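Local coordinates for leucine-rich repeat protein (Bacteroides thetaiotaomicron, PDB 4ECN) that is of unknown function but, as an extracellular leucine-rich repeat protein of a gut bacterium, probably binds other proteins through its repeat solenoid, at residues Thr598-Asp603 with Asp613-Thr618; Ile634-Asn639 with Asp669-Asn674; Ala675-Leu680 with Thr701-Asn706. One frame throughout, in Å; residues are numbered along the deposited sequence.

Interaction 1: residues Thr598-Asp603 with Asp613-Thr618; sequences TDLKLD and DFCAFT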
loop_
_atom_site.group_PDB
_atom_site.type_symbol
_atom_site.label_atom_id
_atom_site.label_comp_id
_atom_site.label_asym_id
_atom_site.label_seq_id
_atom_site.Cartn_x
_atom_site.Cartn_y
_atom_site.Cartn_z
ATOM N N THR A 598 6.717 21.579 8.671
ATOM C CA THR A 598 7.856 21.065 7.897
ATOM C C THR A 598 7.375 20.803 6.492
ATOM O O THR A 598 8.129 20.977 5.525
ATOM C CB THR A 598 8.475 19.803 8.524
ATOM O OG1 THR A 598 8.720 19.987 9.929
ATOM C CG2 THR A 598 9.746 19.392 7.835
ATOM N N ASP A 599 6.102 20.391 6.375
ATOM C CA ASP A 599 5.511 20.073 5.089
ATOM C C ASP A 599 4.158 20.696 4.955
ATOM O O ASP A 599 3.334 20.620 5.862
ATOM C CB ASP A 599 5.416 18.548 4.893
ATOM C CG ASP A 599 6.724 17.893 4.470
ATOM O OD1 ASP A 599 7.106 18.041 3.277
ATOM O OD2 ASP A 599 7.334 17.176 5.310
ATOM N N LEU A 600 3.921 21.301 3.798
ATOM C CA LEU A 600 2.643 21.920 3.473
ATOM C C LEU A 600 2.408 21.714 2.002
ATOM O O LEU A 600 3.247 22.101 1.190
ATOM C CB LEU A 600 2.615 23.407 3.881
ATOM C CG LEU A 600 1.381 24.217 3.527
ATOM C CD1 LEU A 600 0.146 23.713 4.259
ATOM C CD2 LEU A 600 1.625 25.694 3.769
ATOM N N LYS A 601 1.316 21.011 1.671
ATOM C CA LYS A 601 0.914 20.688 0.306
ATOM C C LYS A 601 -0.525 21.153 0.095
ATOM O O LYS A 601 -1.463 20.524 0.588
ATOM C CB LYS A 601 1.072 19.178 0.027
ATOM C CG LYS A 601 2.491 18.598 0.149
ATOM C CD LYS A 601 3.463 19.064 -0.953
ATOM C CE LYS A 601 4.804 18.405 -0.748
ATOM N NZ LYS A 601 5.733 18.670 -1.873
ATOM N N LEU A 602 -0.692 22.307 -0.575
ATOM C CA LEU A 602 -2.017 22.878 -0.824
ATOM C C LEU A 602 -2.366 22.831 -2.317
ATOM O O LEU A 602 -3.366 23.417 -2.725
ATOM C CB LEU A 602 -2.071 24.331 -0.304
ATOM C CG LEU A 602 -1.976 24.542 1.226
ATOM C CD1 LEU A 602 -1.691 25.980 1.554
ATOM C CD2 LEU A 602 -3.231 24.074 1.956
ATOM N N ASP A 603 -1.589 22.061 -3.116
ATOM C CA ASP A 603 -1.755 21.943 -4.567
ATOM C C ASP A 603 -3.139 21.463 -4.985
ATOM O O ASP A 603 -3.807 20.753 -4.240
ATOM C CB ASP A 603 -0.724 20.987 -5.149
ATOM C CG ASP A 603 0.674 21.209 -4.626
ATOM O OD1 ASP A 603 0.980 20.695 -3.529
ATOM O OD2 ASP A 603 1.471 21.876 -5.325
ATOM N N ASP A 613 -0.398 35.350 7.957
ATOM C CA ASP A 613 -0.202 34.616 9.210
ATOM C C ASP A 613 -0.674 33.144 9.089
ATOM O O ASP A 613 -0.932 32.517 10.125
ATOM C CB ASP A 613 -0.978 35.333 10.347
ATOM C CG ASP A 613 -2.494 35.518 10.151
ATOM O OD1 ASP A 613 -2.968 35.396 8.997
ATOM O OD2 ASP A 613 -3.191 35.851 11.146
ATOM N N PHE A 614 -0.777 32.583 7.837
ATOM C CA PHE A 614 -1.259 31.216 7.598
ATOM C C PHE A 614 -0.587 30.246 8.547
ATOM O O PHE A 614 -1.274 29.516 9.255
ATOM C CB PHE A 614 -1.066 30.755 6.140
ATOM C CG PHE A 614 -1.643 29.373 5.890
ATOM C CD1 PHE A 614 -3.023 29.163 5.887
ATOM C CD2 PHE A 614 -0.809 28.275 5.693
ATOM C CE1 PHE A 614 -3.553 27.879 5.702
ATOM C CE2 PHE A 614 -1.343 26.993 5.499
ATOM C CZ PHE A 614 -2.710 26.804 5.503
ATOM N N CYS A 615 0.759 30.267 8.571
ATOM C CA CYS A 615 1.611 29.480 9.460
ATOM C C CYS A 615 3.047 29.990 9.391
ATOM O O CYS A 615 3.363 30.984 8.723
ATOM C CB CYS A 615 1.549 27.989 9.128
ATOM S SG CYS A 615 2.423 27.538 7.604
ATOM N N ALA A 616 3.904 29.267 10.116
ATOM C CA ALA A 616 5.349 29.376 10.192
ATOM C C ALA A 616 5.945 28.066 9.689
ATOM O O ALA A 616 5.196 27.107 9.446
ATOM C CB ALA A 616 5.768 29.679 11.611
ATOM N N PHE A 617 7.267 28.017 9.500
ATOM C CA PHE A 617 7.912 26.824 8.979
ATOM C C PHE A 617 9.114 26.448 9.822
ATOM O O PHE A 617 9.683 27.316 10.493
ATOM C CB PHE A 617 8.324 27.050 7.512
ATOM C CG PHE A 617 7.161 27.376 6.600
ATOM C CD1 PHE A 617 6.347 26.361 6.089
ATOM C CD2 PHE A 617 6.860 28.698 6.271
ATOM C CE1 PHE A 617 5.248 26.668 5.268
ATOM C CE2 PHE A 617 5.778 28.999 5.432
ATOM C CZ PHE A 617 4.973 27.984 4.944
ATOM N N THR A 618 9.485 25.144 9.805
ATOM C CA THR A 618 10.631 24.614 10.553
ATOM C C THR A 618 11.899 24.664 9.685
ATOM O O THR A 618 11.836 24.913 8.481
ATOM C CB THR A 618 10.379 23.178 11.086
ATOM O OG1 THR A 618 10.319 22.224 10.028
ATOM C CG2 THR A 618 9.161 23.081 11.956
#

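Interaction 2: residues Ile634-Asn639 with Asp669-Asn674; sequences IPNIFN and DYKGIN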
loop_
_atom_site.group_PDB
_atom_site.type_symbol
_atom_site.label_atom_id
_atom_site.label_comp_id
_atom_site.label_asym_id
_atom_site.label_seq_id
_atom_site.Cartn_x
_atom_site.Cartn_y
_atom_site.Cartn_z
ATOM N N ILE A 634 2.308 36.217 -4.529
ATOM C CA ILE A 634 3.224 35.398 -3.746
ATOM C C ILE A 634 2.963 35.809 -2.284
ATOM O O ILE A 634 3.047 37.011 -1.977
ATOM C CB ILE A 634 4.719 35.515 -4.192
ATOM C CG1 ILE A 634 4.927 35.047 -5.651
ATOM C CG2 ILE A 634 5.661 34.740 -3.244
ATOM C CD1 ILE A 634 5.984 35.825 -6.376
ATOM N N PRO A 635 2.527 34.869 -1.398
ATOM C CA PRO A 635 2.237 35.261 -0.006
ATOM C C PRO A 635 3.523 35.603 0.773
ATOM O O PRO A 635 4.547 34.943 0.586
ATOM C CB PRO A 635 1.533 34.025 0.563
ATOM C CG PRO A 635 2.065 32.888 -0.234
ATOM C CD PRO A 635 2.323 33.416 -1.608
ATOM N N ASN A 636 3.473 36.644 1.633
ATOM C CA ASN A 636 4.624 37.082 2.434
ATOM C C ASN A 636 4.729 36.242 3.745
ATOM O O ASN A 636 4.710 36.790 4.862
ATOM C CB ASN A 636 4.523 38.578 2.738
ATOM C CG ASN A 636 5.812 39.180 3.224
ATOM O OD1 ASN A 636 6.908 38.651 3.004
ATOM N ND2 ASN A 636 5.720 40.334 3.839
ATOM N N ILE A 637 4.864 34.901 3.591
ATOM C CA ILE A 637 4.920 33.968 4.714
ATOM C C ILE A 637 6.316 33.321 4.865
ATOM O O ILE A 637 6.455 32.375 5.647
ATOM C CB ILE A 637 3.825 32.880 4.575
ATOM C CG1 ILE A 637 3.901 32.137 3.228
ATOM C CG2 ILE A 637 2.437 33.486 4.818
ATOM C CD1 ILE A 637 3.116 30.812 3.189
ATOM N N PHE A 638 7.345 33.853 4.176
ATOM C CA PHE A 638 8.719 33.332 4.251
ATOM C C PHE A 638 9.668 34.441 4.697
ATOM O O PHE A 638 9.220 35.568 4.862
ATOM C CB PHE A 638 9.163 32.733 2.904
ATOM C CG PHE A 638 8.122 31.852 2.251
ATOM C CD1 PHE A 638 7.867 30.577 2.728
ATOM C CD2 PHE A 638 7.385 32.309 1.166
ATOM C CE1 PHE A 638 6.901 29.770 2.130
ATOM C CE2 PHE A 638 6.405 31.501 0.579
ATOM C CZ PHE A 638 6.177 30.235 1.063
ATOM N N ASN A 639 10.948 34.124 4.952
ATOM C CA ASN A 639 11.932 35.118 5.372
ATOM C C ASN A 639 13.268 34.787 4.751
ATOM O O ASN A 639 13.824 33.746 5.053
ATOM C CB ASN A 639 12.038 35.195 6.901
ATOM C CG ASN A 639 12.876 36.336 7.461
ATOM O OD1 ASN A 639 13.239 37.312 6.779
ATOM N ND2 ASN A 639 13.160 36.251 8.753
ATOM N N ASP A 669 7.812 46.021 3.407
ATOM C CA ASP A 669 7.278 44.959 4.263
ATOM C C ASP A 669 7.636 43.559 3.754
ATOM O O ASP A 669 7.601 42.608 4.546
ATOM C CB ASP A 669 5.752 45.067 4.365
ATOM C CG ASP A 669 5.211 46.242 5.154
ATOM O OD1 ASP A 669 5.941 46.759 6.040
ATOM O OD2 ASP A 669 4.038 46.608 4.933
ATOM N N TYR A 670 7.956 43.420 2.439
ATOM C CA TYR A 670 8.268 42.126 1.822
ATOM C C TYR A 670 9.603 41.572 2.372
ATOM O O TYR A 670 10.619 42.284 2.365
ATOM C CB TYR A 670 8.296 42.233 0.297
ATOM C CG TYR A 670 8.347 40.875 -0.367
ATOM C CD1 TYR A 670 7.338 39.939 -0.164
ATOM C CD2 TYR A 670 9.384 40.536 -1.218
ATOM C CE1 TYR A 670 7.393 38.678 -0.752
ATOM C CE2 TYR A 670 9.443 39.285 -1.826
ATOM C CZ TYR A 670 8.442 38.359 -1.597
ATOM O OH TYR A 670 8.512 37.122 -2.194
ATOM N N LYS A 671 9.560 40.302 2.886
ATOM C CA LYS A 671 10.654 39.560 3.559
ATOM C C LYS A 671 11.423 38.565 2.652
ATOM O O LYS A 671 12.400 37.972 3.108
ATOM C CB LYS A 671 10.088 38.735 4.747
ATOM C CG LYS A 671 9.384 39.519 5.863
ATOM C CD LYS A 671 8.705 38.608 6.921
ATOM C CE LYS A 671 7.444 37.881 6.454
ATOM N NZ LYS A 671 6.878 36.956 7.479
ATOM N N GLY A 672 10.959 38.351 1.425
ATOM C CA GLY A 672 11.576 37.409 0.492
ATOM C C GLY A 672 11.270 35.953 0.791
ATOM O O GLY A 672 10.420 35.661 1.639
ATOM N N ILE A 673 11.965 35.024 0.091
ATOM C CA ILE A 673 11.809 33.565 0.218
ATOM C C ILE A 673 13.175 32.907 0.484
ATOM O O ILE A 673 14.116 33.097 -0.300
ATOM C CB ILE A 673 11.142 32.920 -1.051
ATOM C CG1 ILE A 673 9.919 33.721 -1.588
ATOM C CG2 ILE A 673 10.826 31.418 -0.839
ATOM C CD1 ILE A 673 9.313 33.210 -2.863
ATOM N N ASN A 674 13.263 32.080 1.543
ATOM C CA ASN A 674 14.480 31.350 1.880
ATOM C C ASN A 674 14.429 29.957 1.223
ATOM O O ASN A 674 14.195 28.961 1.895
ATOM C CB ASN A 674 14.645 31.269 3.395
ATOM C CG ASN A 674 13.449 30.696 4.124
ATOM O OD1 ASN A 674 12.332 31.216 4.068
ATOM N ND2 ASN A 674 13.669 29.613 4.835
HETATM O O HOH W 1 7.209 35.385 -0.453
HETATM O O HOH W 2 7.871 36.122 2.136
#

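Interaction 3: residues Ala675-Leu680 with Thr701-Asn706; sequences ASTVTL and TIILSN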
loop_
_atom_site.group_PDB
_atom_site.type_symbol
_atom_site.label_atom_id
_atom_site.label_comp_id
_atom_site.label_asym_id
_atom_site.label_seq_id
_atom_site.Cartn_x
_atom_site.Cartn_y
_atom_site.Cartn_z
ATOM N N ALA A 675 14.616 29.899 -0.110
ATOM C CA ALA A 675 14.539 28.663 -0.883
ATOM C C ALA A 675 15.443 28.710 -2.101
ATOM O O ALA A 675 15.541 29.748 -2.764
ATOM C CB ALA A 675 13.109 28.401 -1.322
ATOM N N SER A 676 16.096 27.560 -2.401
ATOM C CA SER A 676 17.032 27.415 -3.513
ATOM C C SER A 676 16.312 27.455 -4.854
ATOM O O SER A 676 16.839 28.048 -5.779
ATOM C CB SER A 676 17.810 26.113 -3.384
ATOM O OG SER A 676 18.448 26.025 -2.118
ATOM N N THR A 677 15.110 26.844 -4.958
ATOM C CA THR A 677 14.328 26.814 -6.196
ATOM C C THR A 677 12.959 27.486 -5.970
ATOM O O THR A 677 12.267 27.226 -4.979
ATOM C CB THR A 677 14.173 25.378 -6.729
ATOM O OG1 THR A 677 15.466 24.809 -6.977
ATOM C CG2 THR A 677 13.360 25.316 -8.007
ATOM N N VAL A 678 12.590 28.378 -6.909
ATOM C CA VAL A 678 11.324 29.112 -6.890
ATOM C C VAL A 678 10.648 28.844 -8.217
ATOM O O VAL A 678 11.232 29.154 -9.257
ATOM C CB VAL A 678 11.495 30.621 -6.587
ATOM C CG1 VAL A 678 10.168 31.358 -6.711
ATOM C CG2 VAL A 678 12.097 30.831 -5.204
ATOM N N THR A 679 9.464 28.179 -8.184
ATOM C CA THR A 679 8.741 27.842 -9.403
ATOM C C THR A 679 7.575 28.777 -9.547
ATOM O O THR A 679 6.682 28.793 -8.698
ATOM C CB THR A 679 8.296 26.384 -9.428
ATOM O OG1 THR A 679 9.355 25.528 -8.984
ATOM C CG2 THR A 679 7.745 25.968 -10.797
ATOM N N LEU A 680 7.597 29.569 -10.617
ATOM C CA LEU A 680 6.569 30.548 -10.910
ATOM C C LEU A 680 6.101 30.415 -12.347
ATOM O O LEU A 680 5.568 31.365 -12.911
ATOM C CB LEU A 680 7.105 31.961 -10.637
ATOM C CG LEU A 680 7.305 32.364 -9.169
ATOM C CD1 LEU A 680 8.215 33.571 -9.055
ATOM C CD2 LEU A 680 5.983 32.578 -8.472
ATOM N N THR A 701 17.883 28.551 -8.710
ATOM C CA THR A 701 17.086 28.177 -9.884
ATOM C C THR A 701 15.788 28.981 -9.835
ATOM O O THR A 701 15.085 28.924 -8.817
ATOM C CB THR A 701 16.836 26.653 -9.944
ATOM O OG1 THR A 701 18.069 25.951 -9.806
ATOM C CG2 THR A 701 16.180 26.221 -11.231
ATOM N N ILE A 702 15.476 29.751 -10.913
ATOM C CA ILE A 702 14.234 30.534 -10.989
ATOM C C ILE A 702 13.480 30.020 -12.199
ATOM O O ILE A 702 14.016 30.062 -13.301
ATOM C CB ILE A 702 14.443 32.091 -10.997
ATOM C CG1 ILE A 702 13.132 32.856 -10.810
ATOM C CG2 ILE A 702 15.225 32.622 -12.217
ATOM C CD1 ILE A 702 12.643 32.890 -9.486
ATOM N N ILE A 703 12.261 29.476 -11.995
ATOM C CA ILE A 703 11.505 28.920 -13.122
ATOM C C ILE A 703 10.349 29.890 -13.398
ATOM O O ILE A 703 9.399 29.965 -12.624
ATOM C CB ILE A 703 11.055 27.436 -12.900
ATOM C CG1 ILE A 703 12.209 26.574 -12.342
ATOM C CG2 ILE A 703 10.522 26.830 -14.195
ATOM C CD1 ILE A 703 11.847 25.190 -11.958
ATOM N N LEU A 704 10.492 30.685 -14.477
ATOM C CA LEU A 704 9.516 31.699 -14.896
ATOM C C LEU A 704 8.953 31.433 -16.295
ATOM O O LEU A 704 8.515 32.384 -16.954
ATOM C CB LEU A 704 10.158 33.089 -14.878
ATOM C CG LEU A 704 10.382 33.710 -13.503
ATOM C CD1 LEU A 704 11.448 34.804 -13.566
ATOM C CD2 LEU A 704 9.076 34.182 -12.870
ATOM N N SER A 705 8.908 30.144 -16.729
ATOM C CA SER A 705 8.403 29.793 -18.046
ATOM C C SER A 705 6.894 29.945 -18.073
ATOM O O SER A 705 6.266 29.891 -17.032
ATOM C CB SER A 705 8.828 28.381 -18.457
ATOM O OG SER A 705 8.164 27.333 -17.773
ATOM N N ASN A 706 6.316 30.178 -19.256
ATOM C CA ASN A 706 4.878 30.316 -19.505
ATOM C C ASN A 706 4.319 31.469 -18.684
ATOM O O ASN A 706 3.538 31.277 -17.752
ATOM C CB ASN A 706 4.121 29.024 -19.246
ATOM C CG ASN A 706 4.574 27.914 -20.152
ATOM O OD1 ASN A 706 5.532 27.178 -19.843
ATOM N ND2 ASN A 706 3.877 27.744 -21.267
HETATM O O HOH W 3 18.115 24.992 -7.263
#

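Interaction 1: residues Thr598-Asp603 with Asp613-Thr618
Leu600 reaches from its strand toward Phe614, Cys615 and Phe617, and its methyl CD2 meets all three. With CG anti to the backbone N (chi1 176°), the isobutyl group is carried inward. Its CD1 comes up to the Phe614 ring at the edge, in the ring plane, whereas CD2 approaches the same ring obliquely, 3.7 Å from Phe614 CE2. Both methyls thus straddle one ring corner. Phe617 turns an edge to the same leucine, its CE1 lying 4.0 Å from Leu600 CD2 near the ring plane. Cys615 SG fits between the two aromatic groups at 4.3 Å from Leu600 CD2. Leu602, two residues further along, comes toward Phe614 from the opposite direction and lays CD1 obliquely against the ring, 4.1 Å from Phe614 CE2. At the other end the contact becomes polar: Thr598 OG1 and Thr618 OG1 share a hydrogen bond of 2.8 Å, in which either hydroxyl could donate, and which joins the two segments where their backbones come closest. Phe591 packs edge-to-face on Phe614, and Leu578 and Leu624 of the adjoining strands touch Leu600. Leucines pointing inward from a short parallel strand, met by phenylalanines of the returning chain, form the hydrophobic core typical of a leucine-rich repeat solenoid.

Interaction 2: residues Ile634-Asn639 with Asp669-Asn674
Two successive returning loops of the leucine-rich repeat solenoid, neither with regular helix or strand, stack here through the side chain of Asn636, the central residue of an inverse gamma turn. Both ends of the Asn636 amide hydrogen-bond to the backbone of the next loop. OD1 accepts the N-H of Lys671 at 3.1 Å, an almost straight bond with the donor tilted 22° from the carbonyl plane. ND2 gives a hydrogen to Asp669 O at 3.0 Å; that oxygen lies close to the amide plane, although the nitrogen stands well above the plane of the Asp669 carbonyl. Held at both ends, the amide has its flip decided, and it crosses the Tyr670 ring obliquely, the planes 36° apart. Lys671 crosses the asparagine at about a right angle; a bend at chi3 (-72°) brings its NZ back to Asn636 O in a weak bond. Two waters bridge the loops. One joins Pro635 O to Tyr670 OH; the other takes the N-H of Phe638 and lies within bonding distance of Asn636 OD1 and Gly672 O. Further along, Phe638 and Ile673 run side by side, with Phe638 CD2 4.0 Å from Ile673 CG1, while Ile634 crosses Ile673 at about a right angle, its CG2 4.0 Å from Ile673 CD1. Asn674 OD1 receives a weak bond from Asn639 N, but its ND2 donates to Tyr644 O. Inward, Phe638 and Ile673 rest on Met646 of strand 646-650, and Phe638 meets the Phe617 ring at a shallow angle; Tyr670 and Ile673 also pack against Leu692 of helix 690-694.

Interaction 3: residues Ala675-Leu680 with Thr701-Asn706
Val678 and Leu680 hand their backbone N-H groups to the carbonyl oxygens of Thr701 and Ile703 on the neighbouring strand; strands 677-679 and 701-703 are parallel, their axes approaching to 5.0 Å at an angle of 3°. The ladder is regular: Thr701 N bonds Ser676 O, Val678 N bonds Thr701 O, Ile703 N bonds Val678 O at 2.9 Å, and Leu680 N bonds Ile703 O. Side chains sit in step across it, each pair side by side and pointing the same way. On one face Val678 CB meets Ile702 CD1 at 3.9 Å; chi1 of -169° carries CG1 of the isoleucine away from its own N, and CD1 then leans over to the valine. Leu680 CB touches Leu704 CD2 at 3.7 Å just beyond the strands. The other face carries Thr677 beside Thr701 and Thr679 beside Ile703. Thr677 OG1 and Thr701 OG1 stand 4.0 Å apart, and a water hydrogen-bonded to each at 2.7 Å links them. Thr679 OG1 lies 3.9 Å from Ile703 CD1 and bonds Gln396. Farther out, Asn707 ND2 bonds both Leu680 O and Leu704 O, tying together the chain beyond the two strands. Strand 646-650 flanks the pair on one side and strand 732-734 on the other, and helix 690-694 of this beta-alpha-beta unit sets Leu692 against Leu680 and Ile702.

Overall arrangement
The contacts follow one another along the chain, interaction 1 closing before 2 opens and 2 before 3, and they trace the leucine-rich repeat solenoid from turn to turn. Centres of interactions 1 and 2 are about 13 Å apart and those of 2 and 3 about 15 Å; both pairs touch, through Phe617 against Phe638 and through Ile634 against Leu680. Interactions 1 and 3 lie about 18 Å apart by centres and do not meet. Interaction 1 sets strand 596-601 against short strand 616-617, interaction 3 pairs 675-679 with 701-703, and the loops of interaction 2 bracket strand 646-650. Leu600 is backbone-bonded to Gly625, so the parallel row runs on, backed by an apolar core.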